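Local coordinates for protein beta-1,3-1,4-glucanase (Caldicellulosiruptor sp. F32, PDB 5H4R) that probably hydrolyses mixed-linkage beta-1,3-1,4-glucans such as lichenan, acting as a glycoside hydrolase family 5 lichenase, at residues 81-86 against 126-131; 93-98 against 133-138; 180-185 against 236-241. The protein carries 1 engineered substitution. One frame throughout, in Å; residues are numbered along the deposited sequence.

Contact 1 (81-86 against 126-131); sequences TTKQMI and VDYAMK
Lys83 and Tyr128 face each other where two neighbouring outer helices of the TIM barrel, 83-91 and 116-131, pack at the start of the first. The phenol ring of Tyr128 lies flat against the chain that opens helix 83-91. Lys83 N sits 3.5 Å above the ring plane and over its centre, while Thr82 C comes to 3.5 Å of Tyr128 CE2 on the same face. Lys83 CB adds a CH-pi contact, 4.1 Å from the ring centroid and 28° off the normal. Thr82 is the N-cap residue of this helix, its OG1 accepting from Met85 N at 3.0 Å. With CG of Tyr128 anti to its carbonyl carbon (chi1 -61°), the ring reaches past Lys83 to place its hydroxyl beside Thr81, where Arg121 bonds both Tyr128 OH and Thr81 O. Deeper in the interface, Ile86 meets the root of the tyrosine at about a right angle, CG1 lying 3.8 Å from Tyr128 CB. Its other branch, CG2, rests against the backbone of Ala129, which also touches Ile97 and Val136 of the strands beneath. On the outer side Lys83 and Lys131 cross at about a right angle through their aliphatic parts, Lys83 CE 3.7 Å from Lys131 CD. The end of Lys131 then leads away, while Lys83 NZ is salt-bridged to Asp87. Lys83 runs extended until chi4 (-69°) bends its end, and there NZ donates to a water at 2.9 Å that bonds only weakly to Lys131 O.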
# COMPACT_ATOMS: atom_id res chain seq x y z
N THR A 81 -10.27 13.99 -7.94
CA THR A 81 -11.08 12.97 -7.28
C THR A 81 -12.44 13.52 -6.89
O THR A 81 -12.57 14.67 -6.44
CB THR A 81 -10.36 12.44 -6.03
OG1 THR A 81 -9.00 12.13 -6.33
CG2 THR A 81 -11.01 11.18 -5.54
N THR A 82 -13.47 12.68 -7.04
CA THR A 82 -14.83 13.07 -6.72
C THR A 82 -15.50 11.99 -5.90
O THR A 82 -15.07 10.83 -5.89
CB THR A 82 -15.67 13.30 -7.97
OG1 THR A 82 -15.82 12.04 -8.64
CG2 THR A 82 -15.02 14.32 -8.89
N LYS A 83 -16.61 12.37 -5.23
CA LYS A 83 -17.39 11.36 -4.52
C LYS A 83 -17.96 10.33 -5.49
O LYS A 83 -17.99 9.13 -5.18
CB LYS A 83 -18.51 12.00 -3.69
CG LYS A 83 -19.05 10.96 -2.69
CD LYS A 83 -20.17 11.44 -1.82
CE LYS A 83 -20.67 10.29 -0.97
NZ LYS A 83 -21.39 9.24 -1.76
N GLN A 84 -18.39 10.76 -6.68
CA GLN A 84 -18.92 9.80 -7.65
C GLN A 84 -17.86 8.75 -8.00
O GLN A 84 -18.17 7.57 -8.19
CB GLN A 84 -19.41 10.53 -8.91
CG GLN A 84 -20.14 9.63 -9.88
CD GLN A 84 -20.63 10.38 -11.13
OE1 GLN A 84 -20.37 11.57 -11.30
NE2 GLN A 84 -21.33 9.66 -12.00
N MET A 85 -16.61 9.17 -8.10
CA MET A 85 -15.55 8.22 -8.40
C MET A 85 -15.41 7.17 -7.31
O MET A 85 -15.32 5.98 -7.59
CB MET A 85 -14.25 9.00 -8.58
CG MET A 85 -13.07 8.17 -8.99
SD MET A 85 -11.58 9.19 -9.02
CE MET A 85 -12.09 10.49 -10.07
N ILE A 86 -15.39 7.61 -6.05
CA ILE A 86 -15.27 6.65 -4.96
C ILE A 86 -16.52 5.77 -4.89
O ILE A 86 -16.43 4.57 -4.61
CB ILE A 86 -14.99 7.38 -3.64
CG1 ILE A 86 -13.76 8.30 -3.79
CG2 ILE A 86 -14.83 6.39 -2.49
CD1 ILE A 86 -12.55 7.60 -4.36
N VAL A 126 -10.94 11.37 2.05
CA VAL A 126 -11.21 10.35 3.07
C VAL A 126 -12.70 10.29 3.36
O VAL A 126 -13.29 9.21 3.50
CB VAL A 126 -10.37 10.64 4.33
CG1 VAL A 126 -10.79 9.69 5.48
CG2 VAL A 126 -8.89 10.50 4.00
N ASP A 127 -13.34 11.46 3.45
CA ASP A 127 -14.77 11.53 3.76
C ASP A 127 -15.60 10.88 2.65
O ASP A 127 -16.63 10.27 2.94
CB ASP A 127 -15.21 12.99 3.98
CG ASP A 127 -14.81 13.54 5.34
OD1 ASP A 127 -14.17 12.82 6.13
OD2 ASP A 127 -15.12 14.72 5.64
N TYR A 128 -15.18 11.02 1.38
CA TYR A 128 -15.90 10.33 0.31
C TYR A 128 -15.98 8.84 0.62
O TYR A 128 -17.01 8.21 0.40
CB TYR A 128 -15.23 10.47 -1.06
CG TYR A 128 -15.06 11.85 -1.66
CD1 TYR A 128 -15.89 12.91 -1.33
CD2 TYR A 128 -14.05 12.08 -2.57
CE1 TYR A 128 -15.70 14.18 -1.90
CE2 TYR A 128 -13.86 13.32 -3.14
CZ TYR A 128 -14.67 14.36 -2.82
OH TYR A 128 -14.43 15.58 -3.43
N ALA A 129 -14.85 8.28 1.07
CA ALA A 129 -14.76 6.84 1.33
C ALA A 129 -15.49 6.46 2.62
O ALA A 129 -16.15 5.41 2.68
CB ALA A 129 -13.30 6.43 1.41
N MET A 130 -15.38 7.28 3.66
CA MET A 130 -16.13 7.00 4.88
C MET A 130 -17.63 7.01 4.62
O MET A 130 -18.38 6.23 5.22
CB MET A 130 -15.78 8.02 5.98
CG MET A 130 -14.31 8.02 6.37
SD MET A 130 -13.79 6.56 7.32
CE MET A 130 -14.68 6.77 8.83
N LYS A 131 -18.11 7.92 3.76
CA LYS A 131 -19.54 7.94 3.47
C LYS A 131 -19.99 6.65 2.82
O LYS A 131 -21.16 6.25 2.98
CB LYS A 131 -19.86 9.14 2.59
CG LYS A 131 -19.87 10.44 3.35
CD LYS A 131 -20.15 11.64 2.44
CE LYS A 131 -20.57 12.90 3.22
NZ LYS A 131 -19.47 13.50 4.01
O HOH W 1 -22.68 7.33 0.08

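Contact 2 (93-98 against 133-138); sequences GFNTIR and KMYVII
Strands 96-99 and 135-139 are the second and third staves of the parallel eight-stranded TIM barrel, joined across this contact in a beta-alpha-beta unit whose crossover contains helix 116-131. Their short segments run 14° apart, with axes 4.7 Å from each other. Three backbone bonds zip them: Tyr135 N to Asn95 O, Ile97 N to Tyr135 O at 2.8 Å, and Ile137 N to Ile97 O. Ile97 thus both gives and takes, the alternation of a parallel ladder. Val136 CA adds a C-H...O contact to Ile97 O at 3.2 Å.

On the face turned to the helices, Ile97 and Val136 lie side by side, pointing the same way, their CG2 methyls 3.7 Å apart. Met134 bends at chi3 (80°), which carries CE back over the other strand to 3.6 Å from Phe94 O and also near Ile97 CB. The opposite face bears Thr96, Tyr135, Arg98 and Ile137, turned into the barrel. There Thr96 OG1 packs 3.4 Å from Tyr135 CB while bonding to Met47 O. Just before the strand, Asn95 crosses the Tyr135 ring obliquely, ND2 3.6 Å from CE1, its amide plane turned 82° from the ring; Asp46 holds both polar ends, accepting from Asn95 ND2 through its carbonyl and pairing through OD2 with Tyr135 OH.

Arg98 stretches from CG to NE, its CG 4.0 Å from Ile137 CB. Its guanidinium is gripped by salt bridges to Glu184 and Glu326 and by bonds to Asn52 and Asn187, which together probably fix its position. Glu326 and Asn187 also line the glycan pocket, so this ladder leads into the carbohydrate-binding end of a family 5 TIM barrel.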
# COMPACT_ATOMS: atom_id res chain seq x y z
N GLY A 93 -17.32 -3.44 -5.94
CA GLY A 93 -17.05 -4.48 -4.97
C GLY A 93 -15.86 -4.24 -4.07
O GLY A 93 -15.63 -5.06 -3.17
N PHE A 94 -15.08 -3.18 -4.27
CA PHE A 94 -13.98 -2.87 -3.37
C PHE A 94 -14.53 -2.38 -2.04
O PHE A 94 -15.49 -1.61 -2.00
CB PHE A 94 -13.07 -1.81 -3.99
CG PHE A 94 -12.35 -2.28 -5.24
CD1 PHE A 94 -11.19 -3.04 -5.15
CD2 PHE A 94 -12.87 -1.99 -6.50
CE1 PHE A 94 -10.55 -3.46 -6.29
CE2 PHE A 94 -12.23 -2.42 -7.65
CZ PHE A 94 -11.07 -3.17 -7.54
N ASN A 95 -13.94 -2.83 -0.94
CA ASN A 95 -14.36 -2.34 0.37
C ASN A 95 -13.27 -1.56 1.09
O ASN A 95 -13.51 -1.09 2.21
CB ASN A 95 -14.84 -3.48 1.26
CG ASN A 95 -15.82 -2.99 2.31
OD1 ASN A 95 -16.59 -2.06 2.06
ND2 ASN A 95 -15.79 -3.60 3.49
N THR A 96 -12.11 -1.41 0.48
CA THR A 96 -10.99 -0.67 1.03
C THR A 96 -10.48 0.27 -0.05
O THR A 96 -10.38 -0.11 -1.21
CB THR A 96 -9.85 -1.61 1.49
OG1 THR A 96 -10.32 -2.42 2.57
CG2 THR A 96 -8.67 -0.82 1.99
N ILE A 97 -10.17 1.51 0.34
CA ILE A 97 -9.47 2.45 -0.52
C ILE A 97 -8.18 2.83 0.18
O ILE A 97 -8.20 3.24 1.35
CB ILE A 97 -10.30 3.72 -0.82
CG1 ILE A 97 -9.49 4.67 -1.71
CG2 ILE A 97 -10.72 4.39 0.45
CD1 ILE A 97 -10.34 5.62 -2.47
N ARG A 98 -7.06 2.68 -0.52
CA ARG A 98 -5.80 3.18 -0.03
C ARG A 98 -5.53 4.52 -0.71
O ARG A 98 -5.62 4.63 -1.94
CB ARG A 98 -4.67 2.19 -0.29
CG ARG A 98 -3.31 2.66 0.23
CD ARG A 98 -2.38 1.45 0.43
NE ARG A 98 -1.00 1.73 0.82
CZ ARG A 98 -0.00 1.95 -0.04
NH1 ARG A 98 -0.25 2.07 -1.34
NH2 ARG A 98 1.25 2.08 0.40
N LYS A 133 -18.77 3.82 3.73
CA LYS A 133 -18.51 2.80 4.75
C LYS A 133 -17.33 1.89 4.38
O LYS A 133 -17.30 0.71 4.72
CB LYS A 133 -19.78 1.98 5.03
CG LYS A 133 -20.94 2.83 5.60
CD LYS A 133 -22.12 1.98 6.00
CE LYS A 133 -23.31 2.85 6.40
NZ LYS A 133 -24.53 2.04 6.65
N MET A 134 -16.32 2.46 3.72
CA MET A 134 -15.15 1.72 3.26
C MET A 134 -14.05 1.80 4.30
O MET A 134 -14.01 2.74 5.09
CB MET A 134 -14.65 2.27 1.92
CG MET A 134 -15.65 2.12 0.82
SD MET A 134 -15.08 2.90 -0.69
CE MET A 134 -13.96 1.61 -1.26
N TYR A 135 -13.19 0.78 4.32
CA TYR A 135 -11.93 0.92 5.02
C TYR A 135 -11.04 1.87 4.23
O TYR A 135 -11.10 1.92 3.00
CB TYR A 135 -11.27 -0.45 5.21
CG TYR A 135 -12.08 -1.34 6.12
CD1 TYR A 135 -13.14 -2.08 5.63
CD2 TYR A 135 -11.77 -1.44 7.45
CE1 TYR A 135 -13.89 -2.89 6.47
CE2 TYR A 135 -12.51 -2.21 8.30
CZ TYR A 135 -13.56 -2.96 7.81
OH TYR A 135 -14.27 -3.72 8.70
N VAL A 136 -10.25 2.68 4.94
CA VAL A 136 -9.41 3.69 4.31
C VAL A 136 -8.03 3.60 4.92
O VAL A 136 -7.90 3.54 6.15
CB VAL A 136 -9.97 5.11 4.52
CG1 VAL A 136 -9.06 6.15 3.86
CG2 VAL A 136 -11.38 5.22 3.97
N ILE A 137 -7.00 3.56 4.06
CA ILE A 137 -5.60 3.59 4.48
C ILE A 137 -4.97 4.89 3.98
O ILE A 137 -5.04 5.21 2.79
CB ILE A 137 -4.81 2.39 3.92
CG1 ILE A 137 -5.43 1.06 4.37
CG2 ILE A 137 -3.36 2.52 4.31
CD1 ILE A 137 -4.97 -0.13 3.53
N ILE A 138 -4.33 5.64 4.90
CA ILE A 138 -3.55 6.82 4.52
C ILE A 138 -2.12 6.62 5.04
O ILE A 138 -1.91 5.94 6.04
CB ILE A 138 -4.15 8.14 5.07
CG1 ILE A 138 -4.29 8.13 6.58
CG2 ILE A 138 -5.49 8.41 4.42
CD1 ILE A 138 -4.81 9.48 7.16

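Contact 3 (180-185 against 236-241); sequences HLIFEA and YLMVPG
Phe183 and Leu237, then Glu184 and Met238, pair in the tight part of this parallel ladder, where strands 181-184 and 237-240 of the barrel approach to 4.6 Å between short axes. Met238 supplies both backbone bonds: its N donates to Phe183 O at 2.8 Å, and its O accepts from Ala185 N at 2.9 Å, nearly in line with the carbonyl. On the barrel interior, Met238 crosses obliquely between two neighbours. Its SD lies 3.8 Å from Ile182 CG2, and the bend at chi3 (63°) swings CE to 3.6 Å from Glu184 OE1. Through OE2 the Glu184 carboxylate is held in place by Arg98 and Asn139 ND2. On the outer face the packing is hydrocarbon, Leu237 CD2 touching Phe183 CB at 3.9 Å, and helix 205-226 covers these side chains.

Toward Leu181 and Tyr236 the ladder loosens. Phe183 N stands 3.5 Å from Tyr236 O, longer than the two backbone bonds further on. Beyond it a single buried water bridges the N-terminal ends of the strands, donating to Leu181 O, which Arg235 also bonds, and accepting from Tyr236 N. At the other end Ala185 CB meets Val239 and Pro240 in looser contacts. The side chain of Glu184 lies about 7 Å from a bound glucose, and the arrangement is the parallel pairing of strands four and five in the TIM barrel of family 5 glycoside hydrolases.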
# COMPACT_ATOMS: atom_id res chain seq x y z
N HIS A 180 -12.58 2.09 10.77
CA HIS A 180 -12.41 1.84 9.35
C HIS A 180 -11.22 2.62 8.76
O HIS A 180 -10.71 2.24 7.71
CB HIS A 180 -13.68 2.17 8.59
CG HIS A 180 -14.68 1.06 8.60
ND1 HIS A 180 -15.28 0.61 9.76
CD2 HIS A 180 -15.19 0.32 7.59
CE1 HIS A 180 -16.11 -0.37 9.46
NE2 HIS A 180 -16.08 -0.57 8.15
N LEU A 181 -10.76 3.68 9.43
CA LEU A 181 -9.58 4.42 9.02
C LEU A 181 -8.33 3.82 9.66
O LEU A 181 -8.25 3.67 10.89
CB LEU A 181 -9.70 5.89 9.40
CG LEU A 181 -8.52 6.77 9.02
CD1 LEU A 181 -8.31 6.80 7.53
CD2 LEU A 181 -8.70 8.18 9.57
N ILE A 182 -7.36 3.49 8.80
CA ILE A 182 -6.12 2.81 9.13
C ILE A 182 -4.96 3.74 8.77
O ILE A 182 -4.97 4.34 7.69
CB ILE A 182 -6.01 1.49 8.35
CG1 ILE A 182 -7.21 0.59 8.68
CG2 ILE A 182 -4.68 0.77 8.60
CD1 ILE A 182 -7.50 -0.44 7.60
N PHE A 183 -3.97 3.86 9.66
CA PHE A 183 -2.76 4.64 9.36
C PHE A 183 -1.63 3.68 9.01
O PHE A 183 -1.38 2.72 9.76
CB PHE A 183 -2.30 5.49 10.55
CG PHE A 183 -3.30 6.50 11.05
CD1 PHE A 183 -4.33 6.97 10.25
CD2 PHE A 183 -3.20 6.98 12.35
CE1 PHE A 183 -5.23 7.91 10.75
CE2 PHE A 183 -4.08 7.93 12.82
CZ PHE A 183 -5.10 8.39 12.02
N GLU A 184 -0.91 4.00 7.95
CA GLU A 184 0.24 3.23 7.48
C GLU A 184 1.49 4.09 7.60
O GLU A 184 1.57 5.14 6.95
CB GLU A 184 0.02 2.79 6.02
CG GLU A 184 1.21 2.11 5.37
CD GLU A 184 1.04 1.96 3.86
OE1 GLU A 184 0.02 1.36 3.45
OE2 GLU A 184 1.88 2.49 3.08
N ALA A 185 2.47 3.64 8.39
CA ALA A 185 3.57 4.49 8.83
C ALA A 185 4.23 5.22 7.68
O ALA A 185 4.50 6.43 7.74
CB ALA A 185 4.60 3.64 9.56
N TYR A 236 -6.23 0.45 14.15
CA TYR A 236 -5.24 -0.41 13.51
C TYR A 236 -4.22 0.43 12.75
O TYR A 236 -4.56 1.41 12.10
CB TYR A 236 -5.90 -1.40 12.54
CG TYR A 236 -6.63 -2.53 13.22
CD1 TYR A 236 -7.97 -2.39 13.59
CD2 TYR A 236 -6.00 -3.74 13.49
CE1 TYR A 236 -8.66 -3.42 14.20
CE2 TYR A 236 -6.68 -4.77 14.12
CZ TYR A 236 -8.01 -4.60 14.48
OH TYR A 236 -8.70 -5.60 15.11
N LEU A 237 -2.95 -0.00 12.82
CA LEU A 237 -1.82 0.69 12.23
C LEU A 237 -1.01 -0.30 11.42
O LEU A 237 -0.74 -1.41 11.89
CB LEU A 237 -0.93 1.28 13.31
CG LEU A 237 -1.59 2.11 14.39
CD1 LEU A 237 -0.57 2.50 15.46
CD2 LEU A 237 -2.23 3.34 13.77
N MET A 238 -0.60 0.10 10.22
CA MET A 238 0.19 -0.74 9.33
C MET A 238 1.64 -0.29 9.36
O MET A 238 1.92 0.91 9.32
CB MET A 238 -0.36 -0.66 7.90
CG MET A 238 -1.66 -1.43 7.69
SD MET A 238 -2.46 -1.07 6.09
CE MET A 238 -1.22 -1.68 4.92
N VAL A 239 2.57 -1.26 9.41
CA VAL A 239 3.99 -0.94 9.37
C VAL A 239 4.67 -1.85 8.36
O VAL A 239 4.41 -3.06 8.34
CB VAL A 239 4.67 -1.08 10.74
CG1 VAL A 239 4.13 -0.03 11.70
CG2 VAL A 239 4.50 -2.49 11.28
N PRO A 240 5.56 -1.29 7.54
CA PRO A 240 6.36 -2.11 6.62
C PRO A 240 7.74 -2.39 7.17
O PRO A 240 8.19 -1.70 8.09
CB PRO A 240 6.46 -1.20 5.38
CG PRO A 240 6.61 0.12 5.99
CD PRO A 240 5.74 0.14 7.23
N GLY A 241 8.44 -3.33 6.51
CA GLY A 241 9.88 -3.42 6.58
C GLY A 241 10.53 -2.73 5.38
O GLY A 241 9.91 -2.00 4.62
O HOH W 2 -8.33 1.10 12.24

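How the contacts relate
Contacts 1 and 2 alternate along the chain: helix 83-91 leads into strand 96-99, and helix 116-131 into strand 135-139, so one helix pair lies over one strand pair. Their centres are 10 Å apart, and Ala129 CB joins them, resting 3.4 Å from CG2 of both Ile97 and Val136. Contact 3 follows later in the chain, its centre 13 Å from contact 2 and 20 Å from contact 1, which it does not touch. Strands 135-139 and 181-184 are neighbours, so contacts 2 and 3 form a continuous run of barrel strands two to five, tied by Arg98 NH2 and Glu184 OE2 at 2.8 Å. An outer helix layer thus backs strands whose inner side borders the glycan site.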